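Local coordinates for PTS-dependent dihydroxyacetone kinase operon regulatory protein (PDB 4LRZ), which activates transcription of the dihydroxyacetone kinase operon dhaKLM from a sigma-70 promoter and represses its own expression, this chain being its sensor region, at residues D214-W219 against F227-A232; T253-L258 against A273-Q278; I286-I291 against F299-H304. All coordinates share one frame; numbering follows the deposited sequence.

Contact 1. Residues D214-W219 against F227-A232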
loop_
_atom_site.group_PDB
_atom_site.type_symbol
_atom_site.label_atom_id
_atom_site.label_comp_id
_atom_site.label_asym_id
_atom_site.label_seq_id
_atom_site.Cartn_x
_atom_site.Cartn_y
_atom_site.Cartn_z
ATOM N N ASP F 214 16.264 -21.298 -24.783
ATOM C CA ASP F 214 15.565 -22.453 -24.262
ATOM C C ASP F 214 14.070 -22.238 -24.353
ATOM O O ASP F 214 13.602 -21.108 -24.253
ATOM C CB ASP F 214 15.965 -22.703 -22.807
ATOM C CG ASP F 214 17.429 -23.116 -22.663
ATOM O OD1 ASP F 214 17.881 -23.986 -23.460
ATOM O OD2 ASP F 214 18.120 -22.552 -21.771
ATOM N N GLY F 215 13.335 -23.323 -24.559
ATOM C CA GLY F 215 11.898 -23.330 -24.328
ATOM C C GLY F 215 11.654 -23.323 -22.834
ATOM O O GLY F 215 12.444 -23.888 -22.076
ATOM N N VAL F 216 10.594 -22.664 -22.392
ATOM C CA VAL F 216 10.240 -22.711 -20.974
ATOM C C VAL F 216 8.755 -22.782 -20.665
ATOM O O VAL F 216 7.925 -22.126 -21.316
ATOM C CB VAL F 216 11.035 -21.694 -20.039
ATOM C CG1 VAL F 216 11.843 -20.700 -20.816
ATOM C CG2 VAL F 216 10.138 -21.038 -18.956
ATOM N N ILE F 217 8.442 -23.611 -19.678
ATOM C CA ILE F 217 7.105 -23.785 -19.172
ATOM C C ILE F 217 7.255 -23.691 -17.674
ATOM O O ILE F 217 8.195 -24.250 -17.106
ATOM C CB ILE F 217 6.582 -25.180 -19.557
ATOM C CG1 ILE F 217 6.234 -25.207 -21.030
ATOM C CG2 ILE F 217 5.304 -25.511 -18.844
ATOM C CD1 ILE F 217 6.784 -26.421 -21.734
ATOM N N SER F 218 6.355 -22.982 -17.018
ATOM C CA SER F 218 6.438 -22.862 -15.584
ATOM C C SER F 218 5.090 -22.916 -14.936
ATOM O O SER F 218 4.129 -22.263 -15.396
ATOM C CB SER F 218 7.129 -21.577 -15.203
ATOM O OG SER F 218 7.216 -21.452 -13.791
ATOM N N TRP F 219 5.013 -23.667 -13.846
ATOM C CA TRP F 219 3.752 -23.767 -13.139
ATOM C C TRP F 219 3.813 -23.549 -11.619
ATOM O O TRP F 219 4.884 -23.573 -10.991
ATOM C CB TRP F 219 2.999 -25.047 -13.528
ATOM C CG TRP F 219 3.666 -26.305 -13.119
ATOM C CD1 TRP F 219 3.465 -26.991 -11.958
ATOM C CD2 TRP F 219 4.659 -27.043 -13.851
ATOM N NE1 TRP F 219 4.256 -28.109 -11.922
ATOM C CE2 TRP F 219 5.003 -28.166 -13.066
ATOM C CE3 TRP F 219 5.284 -26.867 -15.094
ATOM C CZ2 TRP F 219 5.931 -29.123 -13.486
ATOM C CZ3 TRP F 219 6.214 -27.806 -15.511
ATOM C CH2 TRP F 219 6.533 -28.925 -14.703
ATOM N N PHE F 227 3.752 -19.315 -17.018
ATOM C CA PHE F 227 4.334 -18.792 -18.242
ATOM C C PHE F 227 4.838 -19.890 -19.152
ATOM O O PHE F 227 5.195 -20.993 -18.686
ATOM C CB PHE F 227 5.426 -17.719 -18.029
ATOM C CG PHE F 227 6.498 -18.059 -16.991
ATOM C CD1 PHE F 227 7.667 -18.734 -17.357
ATOM C CD2 PHE F 227 6.381 -17.574 -15.672
ATOM C CE1 PHE F 227 8.691 -18.995 -16.403
ATOM C CE2 PHE F 227 7.354 -17.827 -14.705
ATOM C CZ PHE F 227 8.525 -18.538 -15.066
ATOM N N ILE F 228 4.842 -19.575 -20.443
ATOM C CA ILE F 228 5.370 -20.442 -21.491
ATOM C C ILE F 228 5.849 -19.544 -22.628
ATOM O O ILE F 228 5.142 -18.613 -23.024
ATOM C CB ILE F 228 4.281 -21.448 -21.979
ATOM C CG1 ILE F 228 4.851 -22.423 -22.994
ATOM C CG2 ILE F 228 3.052 -20.719 -22.585
ATOM C CD1 ILE F 228 3.871 -23.547 -23.364
ATOM N N ASN F 229 7.043 -19.786 -23.150
ATOM C CA ASN F 229 7.524 -18.934 -24.242
ATOM C C ASN F 229 7.189 -19.546 -25.599
ATOM O O ASN F 229 6.759 -20.691 -25.644
ATOM C CB ASN F 229 8.998 -18.494 -24.104
ATOM C CG ASN F 229 10.014 -19.648 -24.171
ATOM O OD1 ASN F 229 11.209 -19.397 -24.041
ATOM N ND2 ASN F 229 9.560 -20.882 -24.286
ATOM N N ALA F 230 7.342 -18.778 -26.678
ATOM C CA ALA F 230 7.035 -19.265 -28.030
ATOM C C ALA F 230 7.686 -20.609 -28.339
ATOM O O ALA F 230 7.040 -21.496 -28.882
ATOM C CB ALA F 230 7.418 -18.205 -29.102
ATOM N N GLN F 231 8.953 -20.743 -27.950
ATOM C CA GLN F 231 9.777 -21.912 -28.216
ATOM C C GLN F 231 9.193 -23.186 -27.594
ATOM O O GLN F 231 9.172 -24.246 -28.237
ATOM C CB GLN F 231 11.218 -21.676 -27.708
ATOM C CG GLN F 231 11.940 -20.383 -28.198
ATOM C CD GLN F 231 11.557 -19.077 -27.441
ATOM O OE1 GLN F 231 10.408 -18.603 -27.496
ATOM N NE2 GLN F 231 12.548 -18.475 -26.763
ATOM N N ALA F 232 8.727 -23.094 -26.346
ATOM C CA ALA F 232 8.166 -24.264 -25.659
ATOM C C ALA F 232 6.808 -24.659 -26.249
ATOM O O ALA F 232 6.427 -25.833 -26.248
ATOM C CB ALA F 232 8.031 -24.005 -24.192
#
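F227 meets S218 as an antiparallel hydrogen-bonded pair in the first hairpin of the PAS fold, and a short bond of 2.8 Å runs from S218 N to F227 O; the return bond from F227 N is long and weak. The phenyl CG lies between the backbone N and the carbonyl carbon (chi1 48°), which swings the ring back over its partner: S218 CB sits over one face, 3.4 Å from the centroid, in a CH-pi contact, while V216 CG2 touches the ring edge at F227 CE1 in plane. With an alanine here, S218 CB and V216 CG2 would probably lose the ring they pack on, leaving a gap on that side of the sheet. I228 turns to the other face, where its CG1 lies alongside I217 CG1 at 3.7 Å; in the backbone, I228 CA makes a CA-H...O contact with V216 O at 3.1 Å. N229 ends the pairing: its N donates to V216 O (3.1 Å), and the residue stands at the N-cap of helix 230-235. Q231 lays its CB against G215 CA, and A232 CB reaches I217 CD1 at 3.7 Å. Strand 215-219 is flanked by the edge strand 225-228 and by strand 296-304, where F299 O takes the S218 hydroxyl bond; helix 174-211 packs on V216 and F227, joined there by L208 and Q204 of the second subunit.

Contact 2. Residues T253-L258 against A273-Q278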
loop_
_atom_site.group_PDB
_atom_site.type_symbol
_atom_site.label_atom_id
_atom_site.label_comp_id
_atom_site.label_asym_id
_atom_site.label_seq_id
_atom_site.Cartn_x
_atom_site.Cartn_y
_atom_site.Cartn_z
ATOM N N THR F 253 0.524 -34.494 -21.028
ATOM C CA THR F 253 0.885 -35.618 -20.166
ATOM C C THR F 253 2.391 -35.669 -19.999
ATOM O O THR F 253 3.155 -35.641 -20.972
ATOM C CB THR F 253 0.317 -36.960 -20.666
ATOM O OG1 THR F 253 -1.112 -36.875 -20.697
ATOM C CG2 THR F 253 0.720 -38.115 -19.730
ATOM N N LEU F 254 2.797 -35.718 -18.740
ATOM C CA LEU F 254 4.201 -35.683 -18.381
ATOM C C LEU F 254 4.812 -37.094 -18.342
ATOM O O LEU F 254 4.153 -38.041 -17.902
ATOM C CB LEU F 254 4.356 -34.967 -17.041
ATOM C CG LEU F 254 4.221 -33.444 -17.122
ATOM C CD1 LEU F 254 3.703 -32.845 -15.804
ATOM C CD2 LEU F 254 5.559 -32.819 -17.541
ATOM N N PRO F 255 6.064 -37.232 -18.824
ATOM C CA PRO F 255 6.793 -38.507 -18.829
ATOM C C PRO F 255 6.946 -39.092 -17.419
ATOM O O PRO F 255 6.704 -38.389 -16.429
ATOM C CB PRO F 255 8.179 -38.125 -19.369
ATOM C CG PRO F 255 8.000 -36.827 -20.057
ATOM C CD PRO F 255 6.836 -36.142 -19.448
ATOM N N ALA F 256 7.360 -40.356 -17.340
ATOM C CA ALA F 256 7.627 -41.026 -16.066
ATOM C C ALA F 256 8.763 -40.365 -15.257
ATOM O O ALA F 256 8.672 -40.232 -14.024
ATOM C CB ALA F 256 7.933 -42.506 -16.310
ATOM N N VAL F 257 9.821 -39.955 -15.959
ATOM C CA VAL F 257 11.028 -39.400 -15.339
ATOM C C VAL F 257 10.702 -38.081 -14.641
ATOM O O VAL F 257 11.108 -37.847 -13.496
ATOM C CB VAL F 257 12.155 -39.182 -16.380
ATOM C CG1 VAL F 257 13.449 -38.741 -15.692
ATOM C CG2 VAL F 257 12.400 -40.451 -17.200
ATOM N N LEU F 258 9.958 -37.235 -15.345
ATOM C CA LEU F 258 9.442 -36.000 -14.787
ATOM C C LEU F 258 8.449 -36.209 -13.647
ATOM O O LEU F 258 8.512 -35.513 -12.647
ATOM C CB LEU F 258 8.793 -35.168 -15.889
ATOM C CG LEU F 258 9.723 -34.136 -16.508
ATOM C CD1 LEU F 258 9.301 -33.840 -17.925
ATOM C CD2 LEU F 258 9.703 -32.879 -15.662
ATOM N N ALA F 273 14.104 -36.865 -22.299
ATOM C CA ALA F 273 12.668 -36.996 -21.999
ATOM C C ALA F 273 11.777 -37.062 -23.234
ATOM O O ALA F 273 12.031 -36.392 -24.251
ATOM C CB ALA F 273 12.199 -35.869 -21.082
ATOM N N THR F 274 10.714 -37.870 -23.106
ATOM C CA THR F 274 9.751 -38.115 -24.177
ATOM C C THR F 274 8.355 -37.656 -23.749
ATOM O O THR F 274 7.822 -38.139 -22.750
ATOM C CB THR F 274 9.714 -39.625 -24.547
ATOM O OG1 THR F 274 11.014 -40.042 -24.974
ATOM C CG2 THR F 274 8.723 -39.901 -25.673
ATOM N N PHE F 275 7.761 -36.746 -24.521
ATOM C CA PHE F 275 6.445 -36.170 -24.201
ATOM C C PHE F 275 5.291 -36.663 -25.084
ATOM O O PHE F 275 5.507 -37.210 -26.167
ATOM C CB PHE F 275 6.499 -34.643 -24.307
ATOM C CG PHE F 275 7.367 -33.991 -23.290
ATOM C CD1 PHE F 275 6.832 -33.560 -22.088
ATOM C CD2 PHE F 275 8.718 -33.790 -23.542
ATOM C CE1 PHE F 275 7.631 -32.943 -21.142
ATOM C CE2 PHE F 275 9.533 -33.179 -22.600
ATOM C CZ PHE F 275 8.988 -32.751 -21.396
ATOM N N GLU F 276 4.067 -36.426 -24.606
ATOM C CA GLU F 276 2.839 -36.652 -25.372
ATOM C C GLU F 276 1.913 -35.417 -25.430
ATOM O O GLU F 276 1.417 -34.941 -24.400
ATOM C CB GLU F 276 2.070 -37.857 -24.818
ATOM C CG GLU F 276 0.673 -38.036 -25.429
ATOM C CD GLU F 276 -0.038 -39.303 -24.966
ATOM O OE1 GLU F 276 -0.628 -39.995 -25.832
ATOM O OE2 GLU F 276 -0.013 -39.600 -23.746
ATOM N N SER F 277 1.677 -34.923 -26.647
ATOM C CA SER F 277 0.732 -33.824 -26.897
ATOM C C SER F 277 -0.393 -34.310 -27.813
ATOM O O SER F 277 -0.108 -34.806 -28.910
ATOM C CB SER F 277 1.453 -32.637 -27.554
ATOM O OG SER F 277 2.698 -32.377 -26.925
ATOM N N GLN F 278 -1.651 -34.152 -27.371
ATOM C CA GLN F 278 -2.849 -34.737 -28.041
ATOM C C GLN F 278 -2.566 -35.906 -29.011
ATOM O O GLN F 278 -2.624 -35.751 -30.240
ATOM C CB GLN F 278 -3.723 -33.668 -28.734
ATOM C CG GLN F 278 -3.948 -32.389 -27.951
ATOM C CD GLN F 278 -3.077 -31.250 -28.457
ATOM O OE1 GLN F 278 -3.234 -30.790 -29.592
ATOM N NE2 GLN F 278 -2.155 -30.785 -27.612
#
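P255 and F275 form the close-packed half of this contact, in which the segment leading into helix 256-264 lies against the edge strand 271-276 of the PAS sheet. The two side chains cross obliquely: P255 CG stands over one face of the phenyl ring, 4.2 Å from the centroid and displaced toward the rim, in a CH-pi contact, while P255 CD rests on F275 CD1 at 3.7 Å. P255 CG also comes within 3.0 Å of T274 O, so the same ring carbon meets both a backbone carbonyl and the aromatic face. F275 CG is anti to its own carbonyl carbon (chi1 -66°), a torsion that carries the far end of the ring toward L258, whose CD1 meets F275 CZ at 3.7 Å with the two side chains nearly at right angles. L254 CD2 adds a looser touch at the ring edge, 4.2 Å from F275 CE1.

Toward T253 the packing thins out. T253 and E276 make a single antiparallel bridge in which T253 N and E276 O remain 3.5 Å apart, and the extended E276 side chain brings OE2 only to 4.1 Å from T253 CB. T253 is exposed and E276 partly so; the apolar half of the interface, by contrast, includes the buried L258, A273 and F275.

P255 occupies the N-cap position of helix 256-264. Beyond the contact, L258 packs on I286 and L288 of strand 281-293, and both L258 and F275 reach L301 of strand 296-304.

Contact 3. Residues I286-I291 against F299-H304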
loop_
_atom_site.group_PDB
_atom_site.type_symbol
_atom_site.label_atom_id
_atom_site.label_comp_id
_atom_site.label_asym_id
_atom_site.label_seq_id
_atom_site.Cartn_x
_atom_site.Cartn_y
_atom_site.Cartn_z
ATOM N N ILE F 286 15.851 -31.885 -21.290
ATOM C CA ILE F 286 15.179 -30.979 -20.391
ATOM C C ILE F 286 16.020 -30.648 -19.177
ATOM O O ILE F 286 17.002 -31.323 -18.905
ATOM C CB ILE F 286 13.846 -31.573 -19.915
ATOM C CG1 ILE F 286 14.100 -32.714 -18.933
ATOM C CG2 ILE F 286 13.018 -32.035 -21.099
ATOM C CD1 ILE F 286 13.013 -32.932 -17.940
ATOM N N THR F 287 15.615 -29.598 -18.465
ATOM C CA THR F 287 16.059 -29.302 -17.095
ATOM C C THR F 287 14.818 -29.011 -16.278
ATOM O O THR F 287 13.883 -28.386 -16.767
ATOM C CB THR F 287 17.039 -28.096 -17.037
ATOM O OG1 THR F 287 18.356 -28.527 -17.409
ATOM C CG2 THR F 287 17.119 -27.495 -15.636
ATOM N N LEU F 288 14.786 -29.495 -15.047
ATOM C CA LEU F 288 13.680 -29.184 -14.156
ATOM C C LEU F 288 14.194 -28.451 -12.958
ATOM O O LEU F 288 15.009 -28.968 -12.223
ATOM C CB LEU F 288 12.918 -30.429 -13.693
ATOM C CG LEU F 288 11.746 -30.029 -12.781
ATOM C CD1 LEU F 288 10.503 -29.745 -13.602
ATOM C CD2 LEU F 288 11.450 -31.091 -11.741
ATOM N N LYS F 289 13.679 -27.249 -12.761
ATOM C CA LYS F 289 14.107 -26.373 -11.680
ATOM C C LYS F 289 12.976 -26.211 -10.682
ATOM O O LYS F 289 12.000 -25.542 -10.966
ATOM C CB LYS F 289 14.530 -25.014 -12.244
ATOM C CG LYS F 289 14.848 -23.953 -11.219
ATOM C CD LYS F 289 16.203 -24.159 -10.552
ATOM C CE LYS F 289 16.762 -22.847 -10.067
ATOM N NZ LYS F 289 17.756 -23.061 -8.990
ATOM N N PRO F 290 13.080 -26.866 -9.522
ATOM C CA PRO F 290 12.124 -26.608 -8.423
ATOM C C PRO F 290 12.286 -25.210 -7.881
ATOM O O PRO F 290 13.406 -24.695 -7.855
ATOM C CB PRO F 290 12.554 -27.611 -7.331
ATOM C CG PRO F 290 13.387 -28.662 -8.057
ATOM C CD PRO F 290 14.060 -27.923 -9.187
ATOM N N ILE F 291 11.187 -24.595 -7.453
ATOM C CA ILE F 291 11.252 -23.328 -6.716
ATOM C C ILE F 291 10.506 -23.532 -5.418
ATOM O O ILE F 291 9.294 -23.789 -5.424
ATOM C CB ILE F 291 10.577 -22.151 -7.471
ATOM C CG1 ILE F 291 11.225 -21.895 -8.828
ATOM C CG2 ILE F 291 10.601 -20.859 -6.620
ATOM C CD1 ILE F 291 10.317 -21.044 -9.771
ATOM N N PHE F 299 7.574 -24.969 -10.248
ATOM C CA PHE F 299 8.530 -25.578 -11.155
ATOM C C PHE F 299 8.817 -24.764 -12.389
ATOM O O PHE F 299 7.962 -24.050 -12.882
ATOM C CB PHE F 299 8.069 -26.977 -11.548
ATOM C CG PHE F 299 8.031 -27.938 -10.392
ATOM C CD1 PHE F 299 9.193 -28.606 -9.984
ATOM C CD2 PHE F 299 6.841 -28.151 -9.680
ATOM C CE1 PHE F 299 9.167 -29.494 -8.907
ATOM C CE2 PHE F 299 6.803 -29.047 -8.581
ATOM C CZ PHE F 299 7.972 -29.714 -8.196
ATOM N N ILE F 300 10.056 -24.841 -12.850
ATOM C CA ILE F 300 10.377 -24.398 -14.189
ATOM C C ILE F 300 10.931 -25.566 -14.973
ATOM O O ILE F 300 11.772 -26.305 -14.468
ATOM C CB ILE F 300 11.401 -23.283 -14.228
ATOM C CG1 ILE F 300 10.838 -22.037 -13.563
ATOM C CG2 ILE F 300 11.773 -22.985 -15.715
ATOM C CD1 ILE F 300 11.832 -20.894 -13.536
ATOM N N LEU F 301 10.441 -25.727 -16.194
ATOM C CA LEU F 301 10.930 -26.752 -17.093
ATOM C C LEU F 301 11.466 -26.098 -18.328
ATOM O O LEU F 301 10.749 -25.352 -19.005
ATOM C CB LEU F 301 9.824 -27.746 -17.438
ATOM C CG LEU F 301 10.104 -28.803 -18.497
ATOM C CD1 LEU F 301 11.082 -29.851 -17.967
ATOM C CD2 LEU F 301 8.822 -29.452 -18.919
ATOM N N LEU F 302 12.733 -26.362 -18.602
ATOM C CA LEU F 302 13.384 -25.866 -19.799
ATOM C C LEU F 302 13.611 -26.946 -20.839
ATOM O O LEU F 302 14.043 -28.060 -20.533
ATOM C CB LEU F 302 14.705 -25.183 -19.472
ATOM C CG LEU F 302 14.533 -23.987 -18.557
ATOM C CD1 LEU F 302 14.937 -24.356 -17.165
ATOM C CD2 LEU F 302 15.415 -22.916 -19.032
ATOM N N LEU F 303 13.306 -26.599 -22.080
ATOM C CA LEU F 303 13.478 -27.511 -23.172
ATOM C C LEU F 303 14.651 -26.981 -23.929
ATOM O O LEU F 303 14.600 -25.897 -24.515
ATOM C CB LEU F 303 12.232 -27.578 -24.051
ATOM C CG LEU F 303 10.905 -27.794 -23.319
ATOM C CD1 LEU F 303 9.733 -27.522 -24.254
ATOM C CD2 LEU F 303 10.813 -29.187 -22.709
ATOM N N HIS F 304 15.725 -27.751 -23.876
ATOM C CA HIS F 304 16.991 -27.368 -24.467
ATOM C C HIS F 304 16.958 -27.734 -25.949
ATOM O O HIS F 304 16.509 -28.814 -26.314
ATOM C CB HIS F 304 18.161 -28.047 -23.726
ATOM C CG HIS F 304 18.183 -27.783 -22.244
ATOM N ND1 HIS F 304 18.564 -26.569 -21.702
ATOM C CD2 HIS F 304 17.891 -28.583 -21.192
ATOM C CE1 HIS F 304 18.501 -26.633 -20.384
ATOM N NE2 HIS F 304 18.092 -27.843 -20.049
#
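I286-I291 and F299-H304 run antiparallel at 165°, their axes 4.7 Å apart at closest approach, in the long C-terminal beta hairpin of the PAS fold. Within these segments, T287 with L302 and K289 with I300 are the hydrogen-bonded pairs. Each is closed by two backbone bonds, the straightest being K289 N to I300 O, 2.7 Å long with 177° at the hydrogen.

One face of the hairpin is apolar. I286 CD1 meets L301 CD1 at 3.6 Å where the two side chains cross, and I286 CG2 packs on L303 CD2. Farther along, L288 CD2 leans obliquely on the F299 ring, 3.8 Å from CD1, and P290 adds its CA to the same ring atom. L288 reaches the phenyl because its CG is anti to the backbone N (chi1 -179°). The F299 ring also meets that of W219, and L303 packs on L236.

The other face bears T287, K289, I300 and L302 and turns to the second subunit. Across it, I291 CD1 touches I300 CG1, and K289 CB lies against I300 CB at 4.1 Å. The lysine chain bends away at chi2, and its NZ forms a salt bridge with E210 of the second subunit.

At the end of the hairpin, the H304 imidazole is held on both nitrogens. ND1 bonds to D214 OD1, and H270 stacks on the ring, which is likely to fix its rotation; at the ring edge, in plane, NE2 meets the T287 hydroxyl OG1 in a hydrogen bond of 2.7 Å.

All three contacts belong to one five-stranded antiparallel PAS sheet, and they follow one another along the chain without nesting or crossing. After the long helix 174-211, contact 1 closes the short loop between strands 215-219 and 225-228. Contact 2 then closes a wider loop that holds helix 256-264 and brings its start to edge strand 271-276. Contact 3 closes the last hairpin. Its two strands link the others: 296-304 lies beside 215-219, with I217 O probably accepting a bond from L301 N at 2.8 Å, and 281-293 lies beside 271-276, with A273 CB packing on I286 CG2. Contacts 1 and 3 also touch the second subunit, whereas contact 2 does not.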